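Local coordinates for protein LEOA (Escherichia coli, PDB 4AUR) that is a bacterial dynamin-like GTPase, which probably couples nucleotide binding and hydrolysis to work on membranes, as in other dynamins, at residues E305-F310 with T540-K545. Numbering follows the deposited sequence.
Sequences EDMHRF and TELAEK
M307, present as selenomethionine, reaches from its helix to L542 and A543 and supplies nearly all of the contact from its own helix. Its methyl CE lies 3.6 Å from CD2 of L542, while its SE rests over the backbone of A543, 4.1 Å from that residue's N, with the A543 methyl CB a little farther off at 4.4 Å. The M307 and L542 side chains cross at about a right angle and touch through their terminal carbons, CE and CD2. M307 leaves its helix with CG anti to the carbonyl carbon (chi1 -56°), and bends at chi2 and chi3 turn CE from A543 toward L542. A flexible, apolar chain that can bend between these two partners suits this place. A543, with only a methyl for a side chain, leaves the M307 side chain room against its backbone and permits a close approach of the helices, the CA atoms of M307 and A543 standing 6.7 Å apart.

Helix 275-343 and helix 530-544 meet at this point in the elongated helical part of the chain, within the dynamin-like helical domain; it probably corresponds to the stalk of other dynamins. The contact buries a modest 130 Å². L542 extends CG anti to its backbone N (chi1 -164°), and its side chain also packs on T436 and A440 of helix 430-447. On the other helix, F310, one turn beyond M307, is buried against I396 of helix 368-408. Charged groups tie that same neighbour and the helix itself: R309 forms a salt bridge with D395, and the carboxylate of D306, buried beside Q399 and S403, is met by K302 in another.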
loop_
_atom_site.group_PDB
_atom_site.type_symbol
_atom_site.label_atom_id
_atom_site.label_comp_id
_atom_site.label_asym_id
_atom_site.label_seq_id
_atom_site.Cartn_x
_atom_site.Cartn_y
_atom_site.Cartn_z
ATOM N N GLU A 305 9.601 -6.869 12.431
ATOM C CA GLU A 305 9.866 -8.292 12.389
ATOM C C GLU A 305 11.368 -8.569 12.440
ATOM O O GLU A 305 11.804 -9.511 13.108
ATOM C CB GLU A 305 9.214 -8.908 11.149
ATOM C CG GLU A 305 7.686 -8.887 11.226
ATOM C CD GLU A 305 6.970 -9.137 9.889
ATOM O OE1 GLU A 305 7.645 -9.153 8.824
ATOM O OE2 GLU A 305 5.714 -9.308 9.905
ATOM N N ASP A 306 12.152 -7.754 11.736
ATOM C CA ASP A 306 13.609 -7.759 11.862
ATOM C C ASP A 306 14.044 -7.637 13.314
ATOM O O ASP A 306 14.943 -8.337 13.743
ATOM C CB ASP A 306 14.246 -6.588 11.119
ATOM C CG ASP A 306 14.381 -6.810 9.617
ATOM O OD1 ASP A 306 14.013 -7.881 9.089
ATOM O OD2 ASP A 306 14.885 -5.880 8.945
HETATM N N MSE A 307 13.441 -6.733 14.081
HETATM C CA MSE A 307 13.916 -6.514 15.463
HETATM C C MSE A 307 13.832 -7.809 16.225
HETATM O O MSE A 307 14.756 -8.156 16.943
HETATM C CB MSE A 307 13.157 -5.441 16.248
HETATM C CG MSE A 307 13.133 -4.072 15.578
HETATM SE SE MSE A 307 14.922 -3.256 15.551
HETATM C CE MSE A 307 15.046 -2.974 13.604
ATOM N N HIS A 308 12.724 -8.533 16.075
ATOM C CA HIS A 308 12.553 -9.808 16.752
ATOM C C HIS A 308 13.507 -10.834 16.168
ATOM O O HIS A 308 14.177 -11.537 16.899
ATOM C CB HIS A 308 11.080 -10.262 16.724
ATOM C CG HIS A 308 10.178 -9.365 17.531
ATOM N ND1 HIS A 308 10.267 -9.261 18.907
ATOM C CD2 HIS A 308 9.216 -8.487 17.152
ATOM C CE1 HIS A 308 9.385 -8.377 19.339
ATOM N NE2 HIS A 308 8.739 -7.889 18.295
ATOM N N ARG A 309 13.608 -10.866 14.850
ATOM C CA ARG A 309 14.631 -11.635 14.172
ATOM C C ARG A 309 16.043 -11.370 14.703
ATOM O O ARG A 309 16.834 -12.284 14.811
ATOM C CB ARG A 309 14.575 -11.353 12.684
ATOM C CG ARG A 309 15.678 -11.990 11.868
ATOM C CD ARG A 309 15.380 -11.849 10.391
ATOM N NE ARG A 309 16.410 -12.479 9.566
ATOM C CZ ARG A 309 16.222 -12.915 8.314
ATOM N NH1 ARG A 309 15.030 -12.798 7.716
ATOM N NH2 ARG A 309 17.237 -13.469 7.643
ATOM N N PHE A 310 16.376 -10.135 15.042
ATOM C CA PHE A 310 17.723 -9.847 15.531
ATOM C C PHE A 310 17.934 -10.389 16.933
ATOM O O PHE A 310 19.034 -10.746 17.289
ATOM C CB PHE A 310 18.024 -8.341 15.534
ATOM C CG PHE A 310 17.969 -7.683 14.177
ATOM C CD1 PHE A 310 18.158 -8.403 13.005
ATOM C CD2 PHE A 310 17.741 -6.320 14.078
ATOM C CE1 PHE A 310 18.111 -7.769 11.780
ATOM C CE2 PHE A 310 17.701 -5.692 12.849
ATOM C CZ PHE A 310 17.901 -6.413 11.709
ATOM N N THR A 540 18.967 -2.850 20.388
ATOM C CA THR A 540 18.063 -2.380 21.419
ATOM C C THR A 540 17.751 -0.921 21.224
ATOM O O THR A 540 16.656 -0.510 21.521
ATOM C CB THR A 540 18.674 -2.543 22.823
ATOM O OG1 THR A 540 18.736 -3.933 23.174
ATOM C CG2 THR A 540 17.852 -1.812 23.873
ATOM N N GLU A 541 18.727 -0.138 20.768
ATOM C CA GLU A 541 18.543 1.300 20.558
ATOM C C GLU A 541 17.707 1.540 19.330
ATOM O O GLU A 541 16.769 2.324 19.337
ATOM C CB GLU A 541 19.877 2.018 20.371
ATOM C CG GLU A 541 20.656 2.283 21.649
ATOM C CD GLU A 541 21.820 3.252 21.428
ATOM O OE1 GLU A 541 22.815 2.871 20.766
ATOM O OE2 GLU A 541 21.732 4.410 21.906
ATOM N N LEU A 542 18.047 0.856 18.261
ATOM C CA LEU A 542 17.254 0.951 17.054
ATOM C C LEU A 542 15.763 0.655 17.292
ATOM O O LEU A 542 14.900 1.188 16.593
ATOM C CB LEU A 542 17.804 0.002 16.005
ATOM C CG LEU A 542 17.298 0.290 14.613
ATOM C CD1 LEU A 542 17.726 1.676 14.183
ATOM C CD2 LEU A 542 17.863 -0.726 13.654
ATOM N N ALA A 543 15.468 -0.197 18.269
ATOM C CA ALA A 543 14.094 -0.548 18.572
ATOM C C ALA A 543 13.373 0.671 19.101
ATOM O O ALA A 543 12.262 0.959 18.689
ATOM C CB ALA A 543 14.038 -1.675 19.599
ATOM N N GLU A 544 14.026 1.385 20.003
ATOM C CA GLU A 544 13.444 2.551 20.657
ATOM C C GLU A 544 13.155 3.686 19.686
ATOM O O GLU A 544 12.162 4.353 19.813
ATOM C CB GLU A 544 14.388 3.067 21.752
ATOM C CG GLU A 544 14.560 2.111 22.933
ATOM C CD GLU A 544 15.559 2.618 23.979
ATOM O OE1 GLU A 544 16.554 3.303 23.606
ATOM O OE2 GLU A 544 15.356 2.315 25.180
ATOM N N LYS A 545 14.047 3.892 18.724
ATOM C CA LYS A 545 13.922 4.955 17.727
ATOM C C LYS A 545 12.837 4.664 16.707
ATOM O O LYS A 545 12.492 5.505 15.880
ATOM C CB LYS A 545 15.242 5.119 16.982
ATOM C CG LYS A 545 16.426 5.504 17.850
ATOM C CD LYS A 545 17.630 5.870 16.985
ATOM C CE LYS A 545 18.692 6.602 17.797
ATOM N NZ LYS A 545 19.156 5.794 18.965
#